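Long-range contacts in endoglucanase, family GH5 (Zobellia galactanivorans, PDB 6GL2), which hydrolyses hemicellulose, probably including mixed-linked beta-glucan, as a family GH5 endoglucanase of a marine bacterium: residues 23-28 and 316-321; 48-53 and 322-327; 203-208 and 226-231. All coordinates share one frame; numbering follows the deposited sequence.

Contact 1. Residues 23-28 and 316-321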
loop_
_atom_site.group_PDB
_atom_site.type_symbol
_atom_site.label_atom_id
_atom_site.label_comp_id
_atom_site.label_asym_id
_atom_site.label_seq_id
_atom_site.Cartn_x
_atom_site.Cartn_y
_atom_site.Cartn_z
ATOM N N ALA A 23 2.637 -0.088 -13.196
ATOM C CA ALA A 23 1.357 0.108 -12.559
ATOM C C ALA A 23 1.084 -1.092 -11.676
ATOM O O ALA A 23 1.510 -2.234 -11.980
ATOM C CB ALA A 23 0.248 0.238 -13.573
ATOM N N GLY A 24 0.334 -0.881 -10.600
ATOM C CA GLY A 24 0.011 -1.966 -9.683
ATOM C C GLY A 24 -1.415 -2.163 -9.430
ATOM O O GLY A 24 -2.302 -1.355 -9.742
ATOM N N TRP A 25 -1.686 -3.313 -8.846
ATOM C CA TRP A 25 -3.021 -3.780 -8.463
ATOM C C TRP A 25 -2.943 -4.393 -7.064
ATOM O O TRP A 25 -2.011 -5.114 -6.768
ATOM C CB TRP A 25 -3.531 -4.783 -9.507
ATOM C CG TRP A 25 -4.890 -5.335 -9.287
ATOM C CD1 TRP A 25 -6.100 -4.900 -9.842
ATOM C CD2 TRP A 25 -5.229 -6.572 -8.598
ATOM N NE1 TRP A 25 -7.150 -5.705 -9.440
ATOM C CE2 TRP A 25 -6.663 -6.741 -8.720
ATOM C CE3 TRP A 25 -4.502 -7.506 -7.893
ATOM C CZ2 TRP A 25 -7.313 -7.815 -8.138
ATOM C CZ3 TRP A 25 -5.189 -8.595 -7.335
ATOM C CH2 TRP A 25 -6.574 -8.745 -7.477
ATOM N N ASN A 26 -3.906 -4.018 -6.208
ATOM C CA ASN A 26 -4.050 -4.556 -4.838
ATOM C C ASN A 26 -4.910 -5.804 -4.761
ATOM O O ASN A 26 -6.027 -5.766 -5.227
ATOM C CB ASN A 26 -4.737 -3.535 -3.901
ATOM C CG ASN A 26 -3.837 -2.466 -3.342
ATOM O OD1 ASN A 26 -3.127 -2.698 -2.376
ATOM N ND2 ASN A 26 -3.793 -1.276 -3.985
ATOM N N LEU A 27 -4.399 -6.788 -4.121
ATOM C CA LEU A 27 -5.163 -7.964 -3.709
ATOM C C LEU A 27 -5.965 -7.650 -2.425
ATOM O O LEU A 27 -5.607 -8.109 -1.334
ATOM C CB LEU A 27 -4.276 -9.188 -3.577
ATOM C CG LEU A 27 -4.930 -10.526 -3.325
ATOM C CD1 LEU A 27 -5.649 -11.046 -4.566
ATOM C CD2 LEU A 27 -4.027 -11.568 -2.717
ATOM N N GLY A 28 -6.951 -6.774 -2.572
ATOM C CA GLY A 28 -7.662 -6.333 -1.402
ATOM C C GLY A 28 -8.713 -7.298 -0.891
ATOM O O GLY A 28 -9.235 -8.089 -1.658
ATOM N N PHE A 316 -14.940 -1.748 -5.466
ATOM C CA PHE A 316 -13.699 -1.482 -6.123
ATOM C C PHE A 316 -13.177 -2.604 -7.015
ATOM O O PHE A 316 -12.103 -2.494 -7.634
ATOM C CB PHE A 316 -12.628 -1.160 -5.044
ATOM C CG PHE A 316 -12.805 0.196 -4.387
ATOM C CD1 PHE A 316 -12.273 1.279 -4.954
ATOM C CD2 PHE A 316 -13.560 0.320 -3.249
ATOM C CE1 PHE A 316 -12.404 2.552 -4.355
ATOM C CE2 PHE A 316 -13.751 1.578 -2.693
ATOM C CZ PHE A 316 -13.169 2.671 -3.275
ATOM N N GLY A 317 -13.923 -3.707 -7.063
ATOM C CA GLY A 317 -13.458 -4.860 -7.782
ATOM C C GLY A 317 -13.579 -4.673 -9.305
ATOM O O GLY A 317 -14.696 -4.417 -9.847
ATOM N N ILE A 318 -12.469 -4.738 -9.979
ATOM C CA ILE A 318 -12.404 -4.717 -11.432
ATOM C C ILE A 318 -12.031 -6.050 -12.065
ATOM O O ILE A 318 -12.355 -6.295 -13.236
ATOM C CB ILE A 318 -11.521 -3.569 -11.986
ATOM C CG1 ILE A 318 -10.072 -3.732 -11.566
ATOM C CG2 ILE A 318 -12.035 -2.231 -11.436
ATOM C CD1 ILE A 318 -9.158 -2.725 -12.238
ATOM N N PHE A 319 -11.506 -6.965 -11.240
ATOM C CA PHE A 319 -11.201 -8.366 -11.641
ATOM C C PHE A 319 -12.145 -9.300 -10.903
ATOM O O PHE A 319 -12.371 -9.120 -9.718
ATOM C CB PHE A 319 -9.775 -8.672 -11.266
ATOM C CG PHE A 319 -9.334 -10.093 -11.576
ATOM C CD1 PHE A 319 -9.365 -10.587 -12.884
ATOM C CD2 PHE A 319 -8.977 -10.958 -10.597
ATOM C CE1 PHE A 319 -8.969 -11.882 -13.149
ATOM C CE2 PHE A 319 -8.590 -12.271 -10.895
ATOM C CZ PHE A 319 -8.592 -12.749 -12.162
ATOM N N ASN A 320 -12.714 -10.300 -11.619
ATOM C CA ASN A 320 -13.549 -11.265 -11.018
ATOM C C ASN A 320 -12.725 -12.508 -10.619
ATOM O O ASN A 320 -12.294 -13.301 -11.457
ATOM C CB ASN A 320 -14.672 -11.699 -11.971
ATOM C CG ASN A 320 -15.660 -12.559 -11.299
ATOM O OD1 ASN A 320 -15.380 -13.427 -10.507
ATOM N ND2 ASN A 320 -16.961 -12.429 -11.766
ATOM N N ARG A 321 -12.418 -12.622 -9.343
ATOM C CA ARG A 321 -11.586 -13.732 -8.829
ATOM C C ARG A 321 -12.260 -15.089 -8.948
ATOM O O ARG A 321 -11.490 -16.087 -8.992
ATOM C CB ARG A 321 -11.194 -13.442 -7.353
ATOM C CG ARG A 321 -10.432 -12.165 -7.204
ATOM C CD ARG A 321 -10.079 -11.864 -5.781
ATOM N NE ARG A 321 -9.699 -10.466 -5.649
ATOM C CZ ARG A 321 -9.387 -9.858 -4.485
ATOM N NH1 ARG A 321 -9.203 -10.544 -3.364
ATOM N NH2 ARG A 321 -9.246 -8.552 -4.477
#
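From Trp-25 to Gly-28 the chain runs at 63° to the course of Ile-318 to Arg-321, and the two backbones stay well apart, with CA of Trp-25 9.9 Å from CA of Ile-318, so long side chains have to span the interval. Trp-25 does so from the barrel strand 24-26. With its CG anti to the backbone N (chi1 -179°), the indole extends from the strand into the curve of 318-321 and meets it with NE1, CZ2 and CH2. NE1 has CG1 of Ile-318 at 4.1 Å, close to the ring plane; CZ2 touches CB of Phe-319, the two side chains crossing nearly at right angles; and CH2 reaches the Arg-321 side chain, where NE lies 4.0 Å away at the ring edge. The indole and guanidinium planes are 69° apart, so the two groups do not stack. Arg-321, extended from CG to NE, carries its guanidinium beyond the tryptophan to the carbonyl of Gly-28. NH2 binds Gly-28 O at 2.9 Å in the carbonyl plane, on a lone pair, and NH1 binds the same oxygen at 3.0 Å from a tilted position; both bonds are clearly bent, as a fork closing on one atom requires. Leu-27, the centre of an inverse gamma turn, lays CD1 over one guanidinium face, off toward its rim, 3.8 Å from NH1. Ile-54 of helix 48-57 packs on Trp-25 and Phe-319, and Met-50 of the same helix packs on Arg-321. One buried oxygen thus receives two N-H groups of a buried arginine, while the leucine methyl and tryptophan edge flank the charge. This fixes the rotation of the guanidinium and joins the loop after the last barrel strand to the chain leaving the C-terminal end of the first.

Contact 2. Residues 48-53 and 322-327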
loop_
_atom_site.group_PDB
_atom_site.type_symbol
_atom_site.label_atom_id
_atom_site.label_comp_id
_atom_site.label_asym_id
_atom_site.label_seq_id
_atom_site.Cartn_x
_atom_site.Cartn_y
_atom_site.Cartn_z
ATOM N N LYS A 48 -2.675 -18.984 -7.891
ATOM C CA LYS A 48 -1.786 -18.493 -8.920
ATOM C C LYS A 48 -2.564 -18.149 -10.168
ATOM O O LYS A 48 -2.236 -17.139 -10.818
ATOM C CB LYS A 48 -0.710 -19.554 -9.261
ATOM C CG LYS A 48 0.336 -18.938 -10.215
ATOM C CD LYS A 48 1.547 -19.778 -10.451
ATOM C CE LYS A 48 2.565 -19.063 -11.344
ATOM N NZ LYS A 48 2.052 -18.940 -12.745
ATOM N N ALA A 49 -3.597 -18.878 -10.524
ATOM C CA ALA A 49 -4.393 -18.590 -11.666
ATOM C C ALA A 49 -4.998 -17.182 -11.659
ATOM O O ALA A 49 -5.099 -16.486 -12.652
ATOM C CB ALA A 49 -5.500 -19.669 -11.850
ATOM N N MET A 50 -5.359 -16.692 -10.466
ATOM C CA MET A 50 -5.776 -15.330 -10.301
ATOM C C MET A 50 -4.669 -14.343 -10.586
ATOM O O MET A 50 -4.855 -13.413 -11.345
ATOM C CB MET A 50 -6.356 -15.066 -8.902
ATOM C CG MET A 50 -7.597 -15.859 -8.605
ATOM S SD MET A 50 -8.000 -15.770 -6.816
ATOM C CE MET A 50 -9.188 -17.131 -6.617
ATOM N N ILE A 51 -3.583 -14.537 -9.871
ATOM C CA ILE A 51 -2.451 -13.628 -10.093
ATOM C C ILE A 51 -1.935 -13.613 -11.505
ATOM O O ILE A 51 -1.563 -12.561 -12.061
ATOM C CB ILE A 51 -1.351 -13.944 -9.069
ATOM C CG1 ILE A 51 -1.864 -13.868 -7.628
ATOM C CG2 ILE A 51 -0.164 -12.986 -9.318
ATOM C CD1 ILE A 51 -2.621 -12.591 -7.275
ATOM N N ASP A 52 -1.977 -14.761 -12.195
ATOM C CA ASP A 52 -1.596 -14.828 -13.582
ATOM C C ASP A 52 -2.401 -13.852 -14.441
ATOM O O ASP A 52 -1.816 -13.199 -15.313
ATOM C CB ASP A 52 -1.896 -16.257 -14.174
ATOM C CG ASP A 52 -0.950 -17.307 -13.658
ATOM O OD1 ASP A 52 0.114 -17.075 -13.060
ATOM O OD2 ASP A 52 -1.341 -18.516 -13.839
ATOM N N GLU A 53 -3.693 -13.704 -14.166
ATOM C CA GLU A 53 -4.484 -12.786 -14.950
ATOM C C GLU A 53 -4.083 -11.332 -14.691
ATOM O O GLU A 53 -4.139 -10.463 -15.592
ATOM C CB GLU A 53 -5.942 -12.903 -14.654
ATOM C CG GLU A 53 -6.489 -14.256 -15.104
ATOM C CD GLU A 53 -6.206 -14.561 -16.578
ATOM O OE1 GLU A 53 -6.384 -13.657 -17.418
ATOM O OE2 GLU A 53 -5.816 -15.704 -16.898
ATOM N N ASN A 322 -13.567 -15.102 -9.021
ATOM C CA ASN A 322 -14.283 -16.397 -9.114
ATOM C C ASN A 322 -14.357 -16.936 -10.532
ATOM O O ASN A 322 -14.257 -18.148 -10.713
ATOM C CB ASN A 322 -15.677 -16.219 -8.584
ATOM C CG ASN A 322 -15.700 -16.016 -7.041
ATOM O OD1 ASN A 322 -16.280 -15.096 -6.556
ATOM N ND2 ASN A 322 -14.962 -16.833 -6.378
ATOM N N THR A 323 -14.325 -16.090 -11.527
ATOM C CA THR A 323 -14.420 -16.548 -12.907
ATOM C C THR A 323 -13.169 -16.304 -13.713
ATOM O O THR A 323 -13.032 -16.817 -14.820
ATOM C CB THR A 323 -15.540 -15.803 -13.613
ATOM O OG1 THR A 323 -15.169 -14.443 -13.828
ATOM C CG2 THR A 323 -16.900 -15.905 -12.924
ATOM N N LEU A 324 -12.191 -15.573 -13.159
ATOM C CA LEU A 324 -10.980 -15.224 -13.845
ATOM C C LEU A 324 -11.148 -14.302 -15.013
ATOM O O LEU A 324 -10.237 -14.185 -15.799
ATOM C CB LEU A 324 -10.067 -16.414 -14.135
ATOM C CG LEU A 324 -9.821 -17.355 -12.976
ATOM C CD1 LEU A 324 -9.084 -18.641 -13.435
ATOM C CD2 LEU A 324 -9.145 -16.674 -11.823
ATOM N N GLU A 325 -12.288 -13.664 -15.152
ATOM C CA GLU A 325 -12.550 -12.620 -16.110
ATOM C C GLU A 325 -12.437 -11.264 -15.462
ATOM O O GLU A 325 -12.539 -11.105 -14.234
ATOM C CB GLU A 325 -13.961 -12.805 -16.686
ATOM C CG GLU A 325 -14.236 -14.163 -17.324
ATOM C CD GLU A 325 -13.545 -14.371 -18.602
ATOM O OE1 GLU A 325 -12.876 -13.507 -19.143
ATOM O OE2 GLU A 325 -13.713 -15.485 -19.244
ATOM N N TRP A 326 -12.276 -10.211 -16.244
ATOM C CA TRP A 326 -12.357 -8.840 -15.782
ATOM C C TRP A 326 -13.748 -8.366 -15.820
ATOM O O TRP A 326 -14.472 -8.461 -16.826
ATOM C CB TRP A 326 -11.465 -7.929 -16.620
ATOM C CG TRP A 326 -10.023 -8.299 -16.426
ATOM C CD1 TRP A 326 -9.280 -9.266 -17.106
ATOM C CD2 TRP A 326 -9.102 -7.770 -15.458
ATOM N NE1 TRP A 326 -8.049 -9.407 -16.579
ATOM C CE2 TRP A 326 -7.868 -8.476 -15.603
ATOM C CE3 TRP A 326 -9.148 -6.717 -14.501
ATOM C CZ2 TRP A 326 -6.795 -8.254 -14.803
ATOM C CZ3 TRP A 326 -8.100 -6.525 -13.690
ATOM C CH2 TRP A 326 -6.889 -7.269 -13.841
ATOM N N ASN A 327 -14.238 -7.793 -14.723
ATOM C CA ASN A 327 -15.513 -7.107 -14.695
ATOM C C ASN A 327 -15.417 -5.815 -15.505
ATOM O O ASN A 327 -16.317 -5.469 -16.258
ATOM C CB ASN A 327 -15.948 -6.872 -13.220
ATOM C CG ASN A 327 -16.200 -8.219 -12.439
ATOM O OD1 ASN A 327 -16.644 -9.160 -13.002
ATOM N ND2 ASN A 327 -15.711 -8.299 -11.226
HETATM O O HOH W 1 -5.830 -10.949 -17.667
HETATM O O HOH W 2 -9.020 -12.662 -17.745
#
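Helix 48-57, the helix that follows the first strand of the (beta/alpha)8 barrel, presents Ala-49, Met-50 and Glu-53 to Leu-324 and Trp-326 of the loop leading into the last helix, 329-336. Leu-324 makes the apolar contact. It has a left-handed helical conformation (phi 66°, psi 14°), and its CB points at the helix. The two methyls divide the work: CD2 packs 3.7 Å from CG of Met-50, the side chains crossing at about a right angle, and CD1 lies 4.1 Å from CB of Ala-49. One turn further along, the indole of Trp-326 comes edge-on to the helix backbone, with CZ2 3.5 Å from Glu-53 O. The polar link is made by two waters. One donates to Glu-53 O and, at 2.8 Å, to Glu-53 OE1, while accepting from Trp-326 NE1 at 2.9 Å; the other donates to Glu-53 OE1 and, at 2.8 Å, to Leu-324 O. The bent Glu-53 chain therefore offers OE1 to both waters, and its OE2 forms a salt bridge with Lys-56. At this surface of the closed TIM barrel, the helix after the first strand is met by the loop between the last strand, 304-307, and helix 329-336.

Contact 3. Residues 203-208 and 226-231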
loop_
_atom_site.group_PDB
_atom_site.type_symbol
_atom_site.label_atom_id
_atom_site.label_comp_id
_atom_site.label_asym_id
_atom_site.label_seq_id
_atom_site.Cartn_x
_atom_site.Cartn_y
_atom_site.Cartn_z
ATOM N N ALA A 203 -1.381 7.344 5.729
ATOM C CA ALA A 203 -1.044 7.469 4.293
ATOM C C ALA A 203 -1.687 8.686 3.698
ATOM O O ALA A 203 -1.972 8.777 2.508
ATOM C CB ALA A 203 -1.385 6.211 3.491
ATOM N N SER A 204 -1.908 9.731 4.521
ATOM C CA SER A 204 -2.527 10.985 4.125
ATOM C C SER A 204 -1.638 11.844 3.276
ATOM O O SER A 204 -0.458 11.863 3.396
ATOM C CB SER A 204 -2.822 11.753 5.415
ATOM O OG SER A 204 -3.579 12.951 5.123
ATOM N N THR A 205 -2.352 12.653 2.479
ATOM C CA THR A 205 -1.681 13.713 1.673
ATOM C C THR A 205 -1.976 15.075 2.310
ATOM O O THR A 205 -1.640 16.093 1.649
ATOM C CB THR A 205 -2.058 13.615 0.187
ATOM O OG1 THR A 205 -3.446 13.858 0.067
ATOM C CG2 THR A 205 -1.631 12.264 -0.459
ATOM N N ALA A 206 -2.631 15.137 3.451
ATOM C CA ALA A 206 -2.872 16.408 4.185
ATOM C C ALA A 206 -1.501 17.062 4.357
ATOM O O ALA A 206 -0.456 16.470 4.600
ATOM C CB ALA A 206 -3.623 16.118 5.463
ATOM N N SER A 207 -1.477 18.426 4.282
ATOM C CA SER A 207 -0.200 19.140 4.377
ATOM C C SER A 207 0.561 18.919 5.710
ATOM O O SER A 207 1.759 18.863 5.679
ATOM C CB SER A 207 -0.366 20.670 4.092
ATOM O OG SER A 207 -0.999 20.822 2.847
ATOM N N ASN A 208 -0.157 18.798 6.807
ATOM C CA ASN A 208 0.512 18.550 8.082
ATOM C C ASN A 208 1.183 17.172 8.134
ATOM O O ASN A 208 2.307 17.031 8.597
ATOM C CB ASN A 208 -0.391 18.724 9.311
ATOM C CG ASN A 208 -1.699 18.037 9.190
ATOM O OD1 ASN A 208 -1.948 17.247 8.238
ATOM N ND2 ASN A 208 -2.591 18.354 10.102
ATOM N N VAL A 226 1.843 7.007 0.006
ATOM C CA VAL A 226 0.638 7.779 0.271
ATOM C C VAL A 226 -0.492 7.115 -0.459
ATOM O O VAL A 226 -0.272 6.342 -1.427
ATOM C CB VAL A 226 0.742 9.276 -0.121
ATOM C CG1 VAL A 226 1.726 9.975 0.820
ATOM C CG2 VAL A 226 1.110 9.423 -1.572
ATOM N N HIS A 227 -1.693 7.336 0.020
ATOM C CA HIS A 227 -2.907 6.909 -0.610
ATOM C C HIS A 227 -3.723 8.159 -0.889
ATOM O O HIS A 227 -3.871 9.009 0.006
ATOM C CB HIS A 227 -3.691 5.983 0.304
ATOM C CG HIS A 227 -2.934 4.720 0.729
ATOM N ND1 HIS A 227 -3.416 3.870 1.653
ATOM C CD2 HIS A 227 -1.786 4.222 0.267
ATOM C CE1 HIS A 227 -2.498 2.858 1.791
ATOM N NE2 HIS A 227 -1.555 3.033 0.949
ATOM N N SER A 228 -4.369 8.255 -2.029
ATOM C CA SER A 228 -5.198 9.447 -2.377
ATOM C C SER A 228 -6.341 9.066 -3.288
ATOM O O SER A 228 -6.151 8.922 -4.490
ATOM C CB SER A 228 -4.335 10.465 -3.031
ATOM O OG SER A 228 -5.215 11.666 -3.096
ATOM N N TYR A 229 -7.466 8.823 -2.667
ATOM C CA TYR A 229 -8.672 8.507 -3.380
ATOM C C TYR A 229 -9.377 9.813 -3.878
ATOM O O TYR A 229 -10.440 10.145 -3.442
ATOM C CB TYR A 229 -9.611 7.698 -2.575
ATOM C CG TYR A 229 -9.177 6.259 -2.211
ATOM C CD1 TYR A 229 -8.315 6.023 -1.151
ATOM C CD2 TYR A 229 -9.568 5.181 -2.983
ATOM C CE1 TYR A 229 -7.982 4.734 -0.809
ATOM C CE2 TYR A 229 -9.203 3.887 -2.642
ATOM C CZ TYR A 229 -8.425 3.686 -1.598
ATOM O OH TYR A 229 -8.141 2.344 -1.290
ATOM N N PHE A 230 -8.646 10.527 -4.692
ATOM C CA PHE A 230 -8.956 11.912 -5.064
ATOM C C PHE A 230 -9.777 11.911 -6.362
ATOM O O PHE A 230 -9.369 11.343 -7.329
ATOM C CB PHE A 230 -7.674 12.717 -5.286
ATOM C CG PHE A 230 -7.930 14.203 -5.313
ATOM C CD1 PHE A 230 -8.518 14.780 -6.441
ATOM C CD2 PHE A 230 -7.795 14.961 -4.189
ATOM C CE1 PHE A 230 -8.859 16.140 -6.435
ATOM C CE2 PHE A 230 -8.093 16.316 -4.204
ATOM C CZ PHE A 230 -8.647 16.905 -5.332
ATOM N N PRO A 231 -10.947 12.598 -6.370
ATOM C CA PRO A 231 -11.558 13.336 -5.258
ATOM C C PRO A 231 -12.494 12.468 -4.453
ATOM O O PRO A 231 -13.195 11.655 -5.042
ATOM C CB PRO A 231 -12.318 14.476 -5.966
ATOM C CG PRO A 231 -12.781 13.776 -7.208
ATOM C CD PRO A 231 -11.666 12.831 -7.609
#
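A single backbone hydrogen bond, nearly straight, joins the segments: His-227 N donates to Ala-203 O at 2.9 Å, in the carbonyl plane and on a lone pair. The same oxygen also receives a longer CA-H...O contact from Val-226, 3.6 Å away. The aromatic contact is CH-pi: CB of Ala-203 sits over one face of the His-227 imidazole, 3.6 Å from the ring centroid and only 16° off the normal. The ring is also held at its rim, where ND1 hydrogen-bonds Glu-152. Apolar packing comes from Thr-205. With chi1 64° placing CG2 opposite the carbonyl carbon, this methyl lies against the strand end, 3.8 Å from CB of Val-226 and 4.1 Å from CB of Ser-228. The hydroxyls of Thr-205 and Ser-228 share one partner, both hydrogen-bonding Glu-255 OE1 of helix 246-266. Within 203-208, Ser-204 OG accepts from Ala-206 N at 2.9 Å, an ST turn just ahead of helix 207-212. The His-227 to Ala-203 bond and the packing join the loop that leaves strand 196-199 to the end of strand 222-227, within one beta-alpha-beta unit of the (beta/alpha)8 barrel.

How the contacts relate
Starting from the N terminus, strand 24-26 opens contact 1 and helix 48-57, next in the chain, opens contact 2. Both wait until after the last strand, 304-307, for their partners, 316-321 and 322-327, which follow in the same order, so the two contacts cross. They adjoin: Asn-320 N and Glu-325 O, 2.7 Å apart, probably form a hydrogen bond. Together they tie the first strand and the helix after it to the loop that follows the last strand. Contact 3 closes a short loop within the long spans of both, between the fifth and sixth strands. It touches contact 1 through Tyr-229 and Phe-316, but its nearest atoms are about 15 Å from contact 2.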